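PDB 6LCJ: alpha-galactosidase from Thermus thermophilus, which probably hydrolyses alpha-galactosides, releasing terminal alpha-linked galactose, and assembles as a hexamer. Local coordinates for residues R161-W166 with K431-P436; F188-F193 with G446-F451. All blocks are in the same frame, centred on the assembly; numbering follows the deposited sequence.

Interaction 1: R161-W166 with K431-P436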
ATOM      1  N   ARG E 161      44.965  13.531  33.749  1.00 36.59           N
ATOM      2  CA  ARG E 161      45.566  12.738  32.694  1.00 31.69           C
ATOM      3  C   ARG E 161      45.260  11.284  33.012  1.00 31.21           C
ATOM      4  O   ARG E 161      45.583  10.801  34.103  1.00 32.16           O
ATOM      5  CB  ARG E 161      47.065  13.021  32.597  1.00 29.83           C
ATOM      6  CG  ARG E 161      47.341  14.500  32.373  1.00 33.32           C
ATOM      7  CD  ARG E 161      48.815  14.791  32.105  1.00 40.23           C
ATOM      8  NE  ARG E 161      49.643  14.509  33.273  1.00 39.94           N
ATOM      9  CZ  ARG E 161      49.949  15.410  34.191  1.00 41.83           C
ATOM     10  NH1 ARG E 161      49.497  16.644  34.066  1.00 45.95           N
ATOM     11  NH2 ARG E 161      50.694  15.076  35.236  1.00 43.02           N
ATOM     12  N   VAL E 162      44.594  10.603  32.086  1.00 30.93           N
ATOM     13  CA  VAL E 162      43.938   9.333  32.373  1.00 28.77           C
ATOM     14  C   VAL E 162      44.488   8.271  31.445  1.00 27.99           C
ATOM     15  O   VAL E 162      44.591   8.496  30.234  1.00 30.28           O
ATOM     16  CB  VAL E 162      42.410   9.429  32.201  1.00 31.64           C
ATOM     17  CG1 VAL E 162      41.759   8.067  32.509  1.00 27.11           C
ATOM     18  CG2 VAL E 162      41.829  10.555  33.047  1.00 23.33           C
ATOM     19  N   TRP E 163      44.816   7.108  32.003  1.00 25.03           N
ATOM     20  CA  TRP E 163      44.949   5.899  31.209  1.00 26.70           C
ATOM     21  C   TRP E 163      43.642   5.121  31.330  1.00 30.91           C
ATOM     22  O   TRP E 163      43.127   4.937  32.438  1.00 32.31           O
ATOM     23  CB  TRP E 163      46.144   5.042  31.642  1.00 26.96           C
ATOM     24  CG  TRP E 163      46.378   3.947  30.634  1.00 29.08           C
ATOM     25  CD1 TRP E 163      47.139   4.020  29.498  1.00 26.23           C
ATOM     26  CD2 TRP E 163      45.763   2.654  30.622  1.00 27.49           C
ATOM     27  NE1 TRP E 163      47.055   2.840  28.795  1.00 28.86           N
ATOM     28  CE2 TRP E 163      46.216   1.985  29.461  1.00 29.14           C
ATOM     29  CE3 TRP E 163      44.885   1.989  31.487  1.00 25.94           C
ATOM     30  CZ2 TRP E 163      45.828   0.680  29.149  1.00 26.96           C
ATOM     31  CZ3 TRP E 163      44.505   0.694  31.180  1.00 24.74           C
ATOM     32  CH2 TRP E 163      44.968   0.055  30.016  1.00 25.17           C
ATOM     33  N   CYS E 164      43.106   4.672  30.192  1.00 30.21           N
ATOM     34  CA  CYS E 164      41.772   4.081  30.110  1.00 25.83           C
ATOM     35  C   CYS E 164      41.875   2.727  29.414  1.00 26.62           C
ATOM     36  O   CYS E 164      42.591   2.592  28.422  1.00 31.43           O
ATOM     37  CB  CYS E 164      40.818   5.049  29.339  1.00 24.45           C
ATOM     38  SG  CYS E 164      39.178   4.430  28.901  1.00 49.33           S
ATOM     39  N   SER E 165      41.167   1.720  29.917  1.00 26.43           N
ATOM     40  CA  SER E 165      41.321   0.389  29.334  1.00 26.74           C
ATOM     41  C   SER E 165      40.484   0.160  28.080  1.00 28.14           C
ATOM     42  O   SER E 165      40.709  -0.840  27.385  1.00 29.90           O
ATOM     43  CB  SER E 165      40.963  -0.699  30.359  1.00 30.45           C
ATOM     44  OG  SER E 165      39.623  -0.579  30.819  1.00 30.21           O
ATOM     45  N   TRP E 166      39.533   1.040  27.763  1.00 24.91           N
ATOM     46  CA  TRP E 166      38.499   0.659  26.807  1.00 26.16           C
ATOM     47  C   TRP E 166      39.062   0.491  25.397  1.00 27.66           C
ATOM     48  O   TRP E 166      38.798  -0.515  24.724  1.00 28.17           O
ATOM     49  CB  TRP E 166      37.352   1.679  26.813  1.00 26.16           C
ATOM     50  CG  TRP E 166      36.304   1.322  25.794  1.00 29.75           C
ATOM     51  CD1 TRP E 166      36.018   1.996  24.639  1.00 26.21           C
ATOM     52  CD2 TRP E 166      35.439   0.168  25.806  1.00 28.79           C
ATOM     53  NE1 TRP E 166      35.020   1.351  23.951  1.00 27.04           N
ATOM     54  CE2 TRP E 166      34.646   0.229  24.641  1.00 27.84           C
ATOM     55  CE3 TRP E 166      35.259  -0.901  26.686  1.00 25.02           C
ATOM     56  CZ2 TRP E 166      33.686  -0.733  24.339  1.00 24.15           C
ATOM     57  CZ3 TRP E 166      34.308  -1.859  26.378  1.00 23.72           C
ATOM     58  CH2 TRP E 166      33.535  -1.770  25.221  1.00 21.81           C
ATOM     59  N   LYS E 431      43.579  15.047  28.505  1.00 27.90           N
ATOM     60  CA  LYS E 431      44.572  14.144  27.935  1.00 24.10           C
ATOM     61  C   LYS E 431      44.339  12.739  28.459  1.00 28.85           C
ATOM     62  O   LYS E 431      44.355  12.510  29.675  1.00 29.33           O
ATOM     63  CB  LYS E 431      45.987  14.621  28.264  1.00 30.36           C
ATOM     64  CG  LYS E 431      46.299  15.980  27.650  1.00 24.49           C
ATOM     65  CD  LYS E 431      47.464  16.639  28.301  1.00 28.12           C
ATOM     66  CE  LYS E 431      48.332  17.280  27.255  1.00 33.67           C
ATOM     67  NZ  LYS E 431      49.506  17.925  27.842  1.00 35.19           N
ATOM     68  N   ALA E 432      44.115  11.805  27.541  1.00 29.11           N
ATOM     69  CA  ALA E 432      43.832  10.428  27.900  1.00 26.97           C
ATOM     70  C   ALA E 432      44.276   9.515  26.766  1.00 25.46           C
ATOM     71  O   ALA E 432      44.327   9.928  25.609  1.00 26.31           O
ATOM     72  CB  ALA E 432      42.344  10.221  28.198  1.00 27.10           C
ATOM     73  N   THR E 433      44.612   8.274  27.111  1.00 26.04           N
ATOM     74  CA  THR E 433      44.890   7.266  26.106  1.00 26.83           C
ATOM     75  C   THR E 433      44.546   5.894  26.657  1.00 28.82           C
ATOM     76  O   THR E 433      44.412   5.691  27.872  1.00 30.44           O
ATOM     77  CB  THR E 433      46.359   7.276  25.632  1.00 31.06           C
ATOM     78  OG1 THR E 433      46.544   6.262  24.627  1.00 27.72           O
ATOM     79  CG2 THR E 433      47.299   6.982  26.780  1.00 26.27           C
ATOM     80  N   SER E 434      44.403   4.953  25.727  1.00 27.93           N
ATOM     81  CA  SER E 434      44.222   3.549  26.042  1.00 28.12           C
ATOM     82  C   SER E 434      45.415   2.699  25.636  1.00 27.43           C
ATOM     83  O   SER E 434      45.381   1.484  25.847  1.00 30.31           O
ATOM     84  CB  SER E 434      42.958   3.010  25.364  1.00 28.61           C
ATOM     85  OG  SER E 434      41.781   3.422  26.041  1.00 30.20           O
ATOM     86  N   ASP E 435      46.456   3.294  25.074  1.00 29.39           N
ATOM     87  CA  ASP E 435      47.603   2.555  24.546  1.00 28.32           C
ATOM     88  C   ASP E 435      48.336   1.825  25.660  1.00 30.87           C
ATOM     89  O   ASP E 435      48.951   2.484  26.507  1.00 32.00           O
ATOM     90  CB  ASP E 435      48.565   3.506  23.830  1.00 27.48           C
ATOM     91  CG  ASP E 435      48.001   4.049  22.513  1.00 31.26           C
ATOM     92  OD1 ASP E 435      46.973   3.521  22.030  1.00 31.31           O
ATOM     93  OD2 ASP E 435      48.588   5.004  21.956  1.00 29.61           O
ATOM     94  N   PRO E 436      48.310   0.496  25.711  1.00 33.94           N
ATOM     95  CA  PRO E 436      49.186  -0.219  26.642  1.00 31.40           C
ATOM     96  C   PRO E 436      50.639   0.027  26.276  1.00 32.85           C
ATOM     97  O   PRO E 436      51.036  -0.197  25.119  1.00 32.31           O
ATOM     98  CB  PRO E 436      48.803  -1.694  26.436  1.00 26.88           C
ATOM     99  CG  PRO E 436      47.637  -1.689  25.510  1.00 29.87           C
ATOM    100  CD  PRO E 436      47.664  -0.420  24.758  1.00 28.54           C
TER

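Interaction 2: F188-F193 with G446-F451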
ATOM      1  N   PHE E 188      54.667   6.402  33.417  1.00 39.52           N
ATOM      2  CA  PHE E 188      54.332   7.592  32.641  1.00 35.81           C
ATOM      3  C   PHE E 188      53.643   8.631  33.517  1.00 34.25           C
ATOM      4  O   PHE E 188      53.135   8.332  34.593  1.00 36.98           O
ATOM      5  CB  PHE E 188      53.437   7.218  31.450  1.00 32.84           C
ATOM      6  CG  PHE E 188      54.149   6.438  30.377  1.00 33.38           C
ATOM      7  CD1 PHE E 188      54.348   5.067  30.511  1.00 29.69           C
ATOM      8  CD2 PHE E 188      54.643   7.081  29.246  1.00 30.82           C
ATOM      9  CE1 PHE E 188      55.007   4.356  29.525  1.00 35.57           C
ATOM     10  CE2 PHE E 188      55.315   6.373  28.247  1.00 31.35           C
ATOM     11  CZ  PHE E 188      55.497   5.015  28.382  1.00 33.35           C
ATOM     12  N   SER E 189      53.582   9.862  33.017  1.00 36.84           N
ATOM     13  CA  SER E 189      52.999  10.951  33.797  1.00 30.61           C
ATOM     14  C   SER E 189      51.474  10.945  33.762  1.00 31.06           C
ATOM     15  O   SER E 189      50.860  11.956  33.416  1.00 32.51           O
ATOM     16  CB  SER E 189      53.510  12.295  33.285  1.00 33.18           C
ATOM     17  OG  SER E 189      54.865  12.495  33.619  1.00 42.49           O
ATOM     18  N   PHE E 190      50.849   9.824  34.103  1.00 32.49           N
ATOM     19  CA  PHE E 190      49.399   9.770  34.243  1.00 32.22           C
ATOM     20  C   PHE E 190      49.009  10.121  35.674  1.00 35.92           C
ATOM     21  O   PHE E 190      49.813  10.035  36.602  1.00 39.05           O
ATOM     22  CB  PHE E 190      48.855   8.381  33.893  1.00 30.40           C
ATOM     23  CG  PHE E 190      48.896   8.065  32.435  1.00 29.18           C
ATOM     24  CD1 PHE E 190      48.001   8.666  31.558  1.00 27.76           C
ATOM     25  CD2 PHE E 190      49.832   7.161  31.929  1.00 30.66           C
ATOM     26  CE1 PHE E 190      48.036   8.364  30.181  1.00 30.99           C
ATOM     27  CE2 PHE E 190      49.881   6.860  30.563  1.00 28.79           C
ATOM     28  CZ  PHE E 190      48.983   7.462  29.687  1.00 26.93           C
ATOM     29  N   GLU E 191      47.750  10.509  35.846  1.00 36.94           N
ATOM     30  CA  GLU E 191      47.191  10.761  37.167  1.00 36.73           C
ATOM     31  C   GLU E 191      46.058   9.820  37.544  1.00 33.89           C
ATOM     32  O   GLU E 191      45.758   9.704  38.734  1.00 40.61           O
ATOM     33  CB  GLU E 191      46.687  12.208  37.268  1.00 35.27           C
ATOM     34  CG  GLU E 191      47.435  13.147  36.336  1.00 40.91           C
ATOM     35  CD  GLU E 191      47.071  14.595  36.536  1.00 46.51           C
ATOM     36  OE1 GLU E 191      46.396  15.177  35.656  1.00 50.38           O
ATOM     37  OE2 GLU E 191      47.470  15.160  37.571  1.00 56.05           O
ATOM     38  N   VAL E 192      45.429   9.151  36.577  1.00 33.19           N
ATOM     39  CA  VAL E 192      44.289   8.270  36.809  1.00 28.81           C
ATOM     40  C   VAL E 192      44.491   7.002  35.989  1.00 31.65           C
ATOM     41  O   VAL E 192      44.867   7.066  34.816  1.00 30.84           O
ATOM     42  CB  VAL E 192      42.950   8.940  36.419  1.00 31.23           C
ATOM     43  CG1 VAL E 192      41.764   8.073  36.831  1.00 30.08           C
ATOM     44  CG2 VAL E 192      42.825  10.331  37.006  1.00 29.20           C
ATOM     45  N   PHE E 193      44.237   5.847  36.605  1.00 30.20           N
ATOM     46  CA  PHE E 193      44.197   4.562  35.918  1.00 25.51           C
ATOM     47  C   PHE E 193      42.749   4.084  35.976  1.00 33.58           C
ATOM     48  O   PHE E 193      42.259   3.723  37.053  1.00 35.01           O
ATOM     49  CB  PHE E 193      45.140   3.568  36.582  1.00 26.77           C
ATOM     50  CG  PHE E 193      45.282   2.276  35.838  1.00 29.83           C
ATOM     51  CD1 PHE E 193      44.358   1.259  36.004  1.00 26.37           C
ATOM     52  CD2 PHE E 193      46.349   2.071  34.973  1.00 29.49           C
ATOM     53  CE1 PHE E 193      44.494   0.055  35.321  1.00 28.77           C
ATOM     54  CE2 PHE E 193      46.492   0.863  34.286  1.00 31.80           C
ATOM     55  CZ  PHE E 193      45.558  -0.150  34.467  1.00 30.60           C
ATOM     56  N   GLY E 446      58.166   7.763  23.650  1.00 31.90           N
ATOM     57  CA  GLY E 446      58.653   9.112  23.857  1.00 27.08           C
ATOM     58  C   GLY E 446      57.615  10.151  23.499  1.00 31.44           C
ATOM     59  O   GLY E 446      57.475  11.165  24.185  1.00 35.59           O
ATOM     60  N   ARG E 447      56.860   9.910  22.428  1.00 32.42           N
ATOM     61  CA  ARG E 447      55.821  10.859  22.057  1.00 30.13           C
ATOM     62  C   ARG E 447      54.733  10.928  23.113  1.00 29.98           C
ATOM     63  O   ARG E 447      54.258  12.020  23.436  1.00 29.50           O
ATOM     64  CB  ARG E 447      55.246  10.506  20.697  1.00 27.54           C
ATOM     65  CG  ARG E 447      56.003  11.207  19.607  1.00 32.81           C
ATOM     66  CD  ARG E 447      55.626  10.715  18.262  1.00 39.32           C
ATOM     67  NE  ARG E 447      54.296  11.151  17.872  1.00 49.16           N
ATOM     68  CZ  ARG E 447      53.302  10.321  17.601  1.00 53.17           C
ATOM     69  NH1 ARG E 447      53.499   9.004  17.682  1.00 47.95           N
ATOM     70  NH2 ARG E 447      52.116  10.807  17.251  1.00 59.18           N
ATOM     71  N   LEU E 448      54.344   9.776  23.675  1.00 27.88           N
ATOM     72  CA  LEU E 448      53.314   9.763  24.708  1.00 23.80           C
ATOM     73  C   LEU E 448      53.757  10.545  25.943  1.00 27.62           C
ATOM     74  O   LEU E 448      52.991  11.353  26.482  1.00 30.53           O
ATOM     75  CB  LEU E 448      52.954   8.323  25.084  1.00 24.57           C
ATOM     76  CG  LEU E 448      52.038   8.154  26.317  1.00 27.35           C
ATOM     77  CD1 LEU E 448      50.667   8.877  26.138  1.00 15.22           C
ATOM     78  CD2 LEU E 448      51.854   6.681  26.708  1.00 23.46           C
ATOM     79  N   GLU E 449      54.996  10.348  26.392  1.00 28.25           N
ATOM     80  CA  GLU E 449      55.463  11.087  27.563  1.00 30.59           C
ATOM     81  C   GLU E 449      55.542  12.589  27.296  1.00 29.94           C
ATOM     82  O   GLU E 449      55.148  13.392  28.146  1.00 35.91           O
ATOM     83  CB  GLU E 449      56.814  10.550  28.035  1.00 30.95           C
ATOM     84  CG  GLU E 449      57.262  11.122  29.387  1.00 34.83           C
ATOM     85  CD  GLU E 449      56.191  11.054  30.511  1.00 41.97           C
ATOM     86  OE1 GLU E 449      55.259  10.209  30.469  1.00 40.55           O
ATOM     87  OE2 GLU E 449      56.293  11.856  31.464  1.00 42.93           O
ATOM     88  N   ALA E 450      56.055  13.000  26.135  1.00 28.10           N
ATOM     89  CA  ALA E 450      56.067  14.430  25.849  1.00 33.68           C
ATOM     90  C   ALA E 450      54.650  14.994  25.768  1.00 32.74           C
ATOM     91  O   ALA E 450      54.416  16.151  26.133  1.00 35.16           O
ATOM     92  CB  ALA E 450      56.841  14.709  24.561  1.00 30.74           C
ATOM     93  N   PHE E 451      53.691  14.186  25.318  1.00 32.54           N
ATOM     94  CA  PHE E 451      52.294  14.619  25.281  1.00 33.73           C
ATOM     95  C   PHE E 451      51.767  14.881  26.693  1.00 33.31           C
ATOM     96  O   PHE E 451      51.177  15.933  26.967  1.00 29.75           O
ATOM     97  CB  PHE E 451      51.472  13.551  24.553  1.00 28.13           C
ATOM     98  CG  PHE E 451      49.971  13.723  24.645  1.00 32.36           C
ATOM     99  CD1 PHE E 451      49.316  14.699  23.893  1.00 32.49           C
ATOM    100  CD2 PHE E 451      49.209  12.857  25.430  1.00 28.79           C
ATOM    101  CE1 PHE E 451      47.938  14.832  23.942  1.00 29.52           C
ATOM    102  CE2 PHE E 451      47.817  12.973  25.480  1.00 29.17           C
ATOM    103  CZ  PHE E 451      47.183  13.970  24.737  1.00 30.04           C
TER

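Interaction 1: R161-W166 with K431-P436
Ser434 OG has two hydrogen-bond partners. It donates to Cys164 O at 2.6 Å, reaching that oxygen from above the carbonyl plane, and it accepts from the backbone N of Tyr167. The hydroxyl lies anti to its own carbonyl carbon (chi1 -77°), which swings it across to the end of strand 161-164. Cys164 adds a capping bond there, since Trp166 N donates to its SG at the start of helix 166-169.

The backbones run parallel. Val162 N donates to Lys431 O, Thr433 N to Val162 O at 3.1 Å, and Cys164 N to Thr433 O at 2.9 Å. Thr433 O also sits over one face of the Trp163 indole. That ring has CG anti to the backbone N (chi1 -170°) and reaches along residues 433-435. Its NE1 donates to Asp435 O at 3.0 Å in a fairly straight bond (163°). The acceptor lies in the ring plane, but the donor stands above the carbonyl plane. Trp163 CD1 meets Thr433 CG2 at 4.0 Å. With a phenylalanine in its place the indole N-H is gone, and the main chain at Asp435 would probably lose its tie to the first strand. Thr433 OG1 accepts from Asp435 N at 3.0 Å, an ST turn in the chain that carries the indole's acceptor, and it also bonds to Val404 O. On the other face of the sheet, Val162 CB packs on Ala432 CB at 4.1 Å.

These are the first and last strands of the parallel sheet, so the pairing closes the (beta/alpha)8 barrel. Strand 192-195 flanks 161-164 on its other edge. Trp163 packs outward on Val181 and Val185 of helix 175-185 and on Phe169 of helix 166-169.

Interaction 2: F188-F193 with G446-F451
Two hydrogen bonds join Ser189 to the carboxylate of Glu449. Ser189 N donates to Glu449 OE1 at 3.1 Å, and Ser189 OG donates to Glu449 OE2 at 2.7 Å. Each oxygen uses its syn lone pair, so one residue spans the open end of the carboxylate. The Glu449 chain bends at its second torsion (chi2 50°), which turns the acid from the helix toward the loop. Ser189 is the centre of an inverse gamma turn.

The apolar contacts come from Leu448, one residue earlier on the helix. Its CD2 lies over the face of the Phe188 ring, 4.1 Å from the ring centroid and 27° off the normal, a CH-pi contact. Its other methyl, CD1, meets Phe190 CZ at 4.2 Å. Leu448 is thus forked between the two phenylalanines, and it crosses each side chain at about a right angle. Leu452 of the same helix also touches Phe188, Ser189 and Phe190.

One contact is mixed. Glu449 OE1 comes within 3.4 Å of Phe188 CD2, with ring and carboxylate planes 52° apart.

The polar pair is partly exposed, while Leu448 and Phe190 are buried. Two donors from a single residue should hold the carboxylate against rotation, and they would probably favour its ionised form.

The two contacts lie side by side, their centres about 9 Å apart. Strands 161-164 and 192-195 are sheet neighbours, and Arg161 O probably accepts from Glu191 N at 2.8 Å. Strand 431-433 leads on to helix 442-453, and Lys431 NZ probably donates to Phe451 O on that helix, at 2.7 Å. Between them Thr433 CG2 packs on Phe190 CZ at 3.4 Å, so interaction 1 closes the barrel and interaction 2 fastens the last helix over the seam. In barrels of this kind the active site lies at the carboxyl ends of the strands. Residues 164-166 and 434-436 are at that end, whereas Phe188 to Glu191 precede strand 192-195 at the other.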